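PDB 3GWB: peptidase M16 inactive domain family protein from Pseudomonas fluorescens, which is of unproven function, but is related to zinc-dependent M16 peptidases and probably carries a non-catalytic M16-type domain. Local coordinates for residues H188-L201 and I213-L227. Sequence-based numbering, arbitrary orientation.
Sequences HAKAYAAGNVVIAL and IAAQVSAALPKGPAL
Ala194 N gives its hydrogen to Pro222 O at 2.8 Å, nearly in line with the C=O bond. The same oxygen also takes a CA-H contact from Ala193. The next amide, Gly195 N, makes a weaker, bent bond to Gly224 O. Asn196 then serves both segments. With CG anti to the backbone N (chi1 -161°), its OD1 accepts Leu227 N at 2.9 Å, almost straight at the hydrogen but from above the carbonyl plane. A water also donates to OD1 and, weakly, to Leu227 O. ND2 donates in the amide plane to Ala191 O at 2.8 Å, and also to Ala43 O. Two more waters reach back onto the last turn of helix 181-191, bridging Ala189 O to Lys223 O and Lys190 O to Pro225 O. Pro222 CG lies 3.6 Å from His188 CE1, while His188 NE2 is bonded to Val119 O. Ser218 OG bonds to Glu21 and Thr19. Leu221 CD1 meets Val197 CG1 at 3.7 Å, Ala214 CB lies by Ile199 CG2, and Ile213 CG2 by Leu201 CD1. This is a beta-alpha unit: residues 213-220 run roughly antiparallel to strand 197-201 (151°), on one face of the six-stranded mixed sheet, beside helix 105-120. Loop 221-227 runs alongside turn 192-196.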
# COMPACT_ATOMS: atom_id res chain seq x y z
N HIS A 188 -2.05 -9.10 -25.38
CA HIS A 188 -1.17 -7.94 -25.46
C HIS A 188 -1.12 -7.34 -26.87
O HIS A 188 -1.19 -6.12 -27.03
CB HIS A 188 0.24 -8.33 -25.01
CG HIS A 188 1.20 -7.18 -24.97
ND1 HIS A 188 2.02 -6.85 -26.03
CD2 HIS A 188 1.45 -6.26 -24.01
CE1 HIS A 188 2.72 -5.77 -25.73
NE2 HIS A 188 2.39 -5.39 -24.51
N ALA A 189 -1.02 -8.19 -27.88
CA ALA A 189 -0.96 -7.73 -29.27
C ALA A 189 -2.24 -7.01 -29.68
O ALA A 189 -2.24 -6.12 -30.53
CB ALA A 189 -0.69 -8.91 -30.20
N LYS A 190 -3.34 -7.42 -29.06
CA LYS A 190 -4.65 -6.85 -29.34
C LYS A 190 -5.01 -5.62 -28.49
O LYS A 190 -5.42 -4.59 -29.02
CB LYS A 190 -5.72 -7.92 -29.13
CG LYS A 190 -7.16 -7.41 -29.20
CD LYS A 190 -8.17 -8.56 -29.16
CE LYS A 190 -8.23 -9.24 -27.80
NZ LYS A 190 -8.72 -8.29 -26.76
N ALA A 191 -4.85 -5.75 -27.18
CA ALA A 191 -5.22 -4.69 -26.25
C ALA A 191 -4.17 -3.60 -26.02
O ALA A 191 -4.51 -2.48 -25.63
CB ALA A 191 -5.63 -5.30 -24.91
N TYR A 192 -2.90 -3.92 -26.24
CA TYR A 192 -1.87 -2.92 -26.04
C TYR A 192 -1.42 -2.29 -27.36
O TYR A 192 -0.38 -1.63 -27.43
CB TYR A 192 -0.69 -3.51 -25.27
CG TYR A 192 -0.99 -3.66 -23.79
CD1 TYR A 192 -1.90 -4.62 -23.33
CD2 TYR A 192 -0.41 -2.80 -22.85
CE1 TYR A 192 -2.23 -4.72 -21.99
CE2 TYR A 192 -0.74 -2.89 -21.49
CZ TYR A 192 -1.65 -3.85 -21.07
OH TYR A 192 -1.98 -3.94 -19.74
N ALA A 193 -2.22 -2.49 -28.41
CA ALA A 193 -1.92 -1.93 -29.72
C ALA A 193 -1.94 -0.40 -29.61
O ALA A 193 -2.72 0.18 -28.85
CB ALA A 193 -2.95 -2.41 -30.75
N ALA A 194 -1.06 0.25 -30.36
CA ALA A 194 -0.95 1.71 -30.35
C ALA A 194 -2.28 2.43 -30.60
O ALA A 194 -2.54 3.47 -30.00
CB ALA A 194 0.08 2.15 -31.37
N GLY A 195 -3.10 1.89 -31.49
CA GLY A 195 -4.38 2.53 -31.76
C GLY A 195 -5.35 2.44 -30.60
O GLY A 195 -6.39 3.11 -30.60
N ASN A 196 -5.01 1.64 -29.59
CA ASN A 196 -5.86 1.43 -28.42
C ASN A 196 -5.35 2.13 -27.16
O ASN A 196 -5.80 1.83 -26.05
CB ASN A 196 -5.98 -0.08 -28.15
CG ASN A 196 -7.16 -0.43 -27.28
OD1 ASN A 196 -8.29 -0.01 -27.55
ND2 ASN A 196 -6.92 -1.24 -26.24
N VAL A 197 -4.42 3.06 -27.33
CA VAL A 197 -3.86 3.75 -26.17
C VAL A 197 -3.97 5.27 -26.18
O VAL A 197 -4.05 5.90 -27.23
CB VAL A 197 -2.36 3.39 -26.00
CG1 VAL A 197 -1.53 4.15 -27.04
CG2 VAL A 197 -1.89 3.72 -24.57
N VAL A 198 -3.98 5.84 -24.98
CA VAL A 198 -4.01 7.28 -24.80
C VAL A 198 -2.67 7.62 -24.16
O VAL A 198 -2.29 7.00 -23.18
CB VAL A 198 -5.12 7.74 -23.83
CG1 VAL A 198 -4.96 9.24 -23.53
CG2 VAL A 198 -6.49 7.47 -24.45
N ILE A 199 -1.96 8.59 -24.72
CA ILE A 199 -0.65 8.98 -24.21
C ILE A 199 -0.75 10.35 -23.55
O ILE A 199 -0.97 11.35 -24.22
CB ILE A 199 0.39 9.03 -25.35
CG1 ILE A 199 0.55 7.64 -25.96
CG2 ILE A 199 1.73 9.54 -24.83
CD1 ILE A 199 1.34 7.65 -27.25
N ALA A 200 -0.58 10.39 -22.23
CA ALA A 200 -0.67 11.64 -21.48
C ALA A 200 0.71 12.01 -20.94
O ALA A 200 1.40 11.17 -20.37
CB ALA A 200 -1.67 11.49 -20.33
N LEU A 201 1.10 13.27 -21.13
CA LEU A 201 2.41 13.75 -20.70
C LEU A 201 2.32 15.08 -19.98
O LEU A 201 1.67 16.01 -20.46
CB LEU A 201 3.32 13.94 -21.91
CG LEU A 201 4.20 12.81 -22.44
CD1 LEU A 201 4.79 13.21 -23.79
CD2 LEU A 201 5.32 12.53 -21.42
N ILE A 213 8.78 12.12 -27.66
CA ILE A 213 8.51 11.10 -26.65
C ILE A 213 7.27 10.29 -27.05
O ILE A 213 7.29 9.05 -27.02
CB ILE A 213 8.23 11.74 -25.27
CG1 ILE A 213 9.43 12.56 -24.80
CG2 ILE A 213 7.82 10.66 -24.28
CD1 ILE A 213 10.74 11.85 -24.87
N ALA A 214 6.21 10.98 -27.41
CA ALA A 214 4.98 10.30 -27.79
C ALA A 214 5.15 9.42 -29.02
O ALA A 214 4.64 8.31 -29.07
CB ALA A 214 3.86 11.31 -28.01
N ALA A 215 5.87 9.92 -30.02
CA ALA A 215 6.09 9.14 -31.23
C ALA A 215 6.91 7.89 -30.94
O ALA A 215 6.67 6.83 -31.51
CB ALA A 215 6.79 9.98 -32.28
N GLN A 216 7.88 8.02 -30.04
CA GLN A 216 8.74 6.90 -29.68
C GLN A 216 7.98 5.81 -28.94
O GLN A 216 8.12 4.63 -29.24
CB GLN A 216 9.92 7.38 -28.82
CG GLN A 216 10.69 6.25 -28.16
CD GLN A 216 11.82 6.73 -27.27
OE1 GLN A 216 11.65 7.67 -26.49
NE2 GLN A 216 12.98 6.09 -27.38
N VAL A 217 7.17 6.20 -27.97
CA VAL A 217 6.39 5.23 -27.19
C VAL A 217 5.39 4.55 -28.12
O VAL A 217 5.26 3.32 -28.14
CB VAL A 217 5.65 5.93 -26.03
CG1 VAL A 217 4.73 4.96 -25.32
CG2 VAL A 217 6.66 6.48 -25.04
N SER A 218 4.69 5.36 -28.91
CA SER A 218 3.69 4.85 -29.83
C SER A 218 4.28 3.84 -30.81
O SER A 218 3.68 2.81 -31.07
CB SER A 218 3.05 6.01 -30.60
OG SER A 218 2.02 5.55 -31.45
N ALA A 219 5.48 4.12 -31.33
CA ALA A 219 6.12 3.23 -32.30
C ALA A 219 6.59 1.89 -31.72
O ALA A 219 6.71 0.91 -32.46
CB ALA A 219 7.31 3.93 -32.96
N ALA A 220 6.85 1.87 -30.42
CA ALA A 220 7.32 0.67 -29.73
C ALA A 220 6.19 -0.30 -29.38
O ALA A 220 6.44 -1.47 -29.11
CB ALA A 220 8.07 1.07 -28.44
N LEU A 221 4.95 0.19 -29.40
CA LEU A 221 3.79 -0.65 -29.08
C LEU A 221 3.40 -1.51 -30.26
O LEU A 221 3.78 -1.23 -31.40
CB LEU A 221 2.59 0.22 -28.70
CG LEU A 221 2.68 1.08 -27.43
CD1 LEU A 221 1.43 1.97 -27.29
CD2 LEU A 221 2.82 0.17 -26.24
N PRO A 222 2.64 -2.59 -30.01
CA PRO A 222 2.23 -3.43 -31.14
C PRO A 222 1.32 -2.55 -32.00
O PRO A 222 0.65 -1.65 -31.48
CB PRO A 222 1.45 -4.55 -30.46
CG PRO A 222 2.06 -4.62 -29.07
CD PRO A 222 2.25 -3.18 -28.72
N LYS A 223 1.30 -2.78 -33.31
CA LYS A 223 0.45 -2.01 -34.21
C LYS A 223 -0.94 -2.62 -34.23
O LYS A 223 -1.08 -3.84 -34.25
CB LYS A 223 1.02 -2.02 -35.64
CG LYS A 223 1.93 -0.85 -35.97
CD LYS A 223 3.22 -0.88 -35.21
CE LYS A 223 4.06 0.34 -35.56
NZ LYS A 223 5.27 0.41 -34.71
N GLY A 224 -1.96 -1.77 -34.23
CA GLY A 224 -3.33 -2.29 -34.25
C GLY A 224 -4.35 -1.21 -33.95
O GLY A 224 -4.01 -0.16 -33.42
N PRO A 225 -5.63 -1.46 -34.24
CA PRO A 225 -6.67 -0.46 -33.98
C PRO A 225 -7.20 -0.49 -32.55
O PRO A 225 -6.84 -1.35 -31.75
CB PRO A 225 -7.74 -0.83 -34.99
CG PRO A 225 -7.68 -2.33 -34.95
CD PRO A 225 -6.19 -2.62 -34.97
N ALA A 226 -8.06 0.48 -32.24
CA ALA A 226 -8.68 0.57 -30.94
C ALA A 226 -9.74 -0.52 -30.88
O ALA A 226 -10.32 -0.87 -31.91
CB ALA A 226 -9.32 1.92 -30.77
N LEU A 227 -9.98 -1.06 -29.69
CA LEU A 227 -10.99 -2.09 -29.53
C LEU A 227 -12.34 -1.40 -29.46
O LEU A 227 -12.42 -0.21 -29.13
CB LEU A 227 -10.73 -2.88 -28.24
CG LEU A 227 -9.40 -3.65 -28.22
CD1 LEU A 227 -9.29 -4.42 -26.91
CD2 LEU A 227 -9.32 -4.59 -29.42
O HOH W 1 -0.93 -6.20 -32.89
O HOH W 2 -6.39 -3.96 -31.44
O HOH W 3 -10.78 1.67 -26.95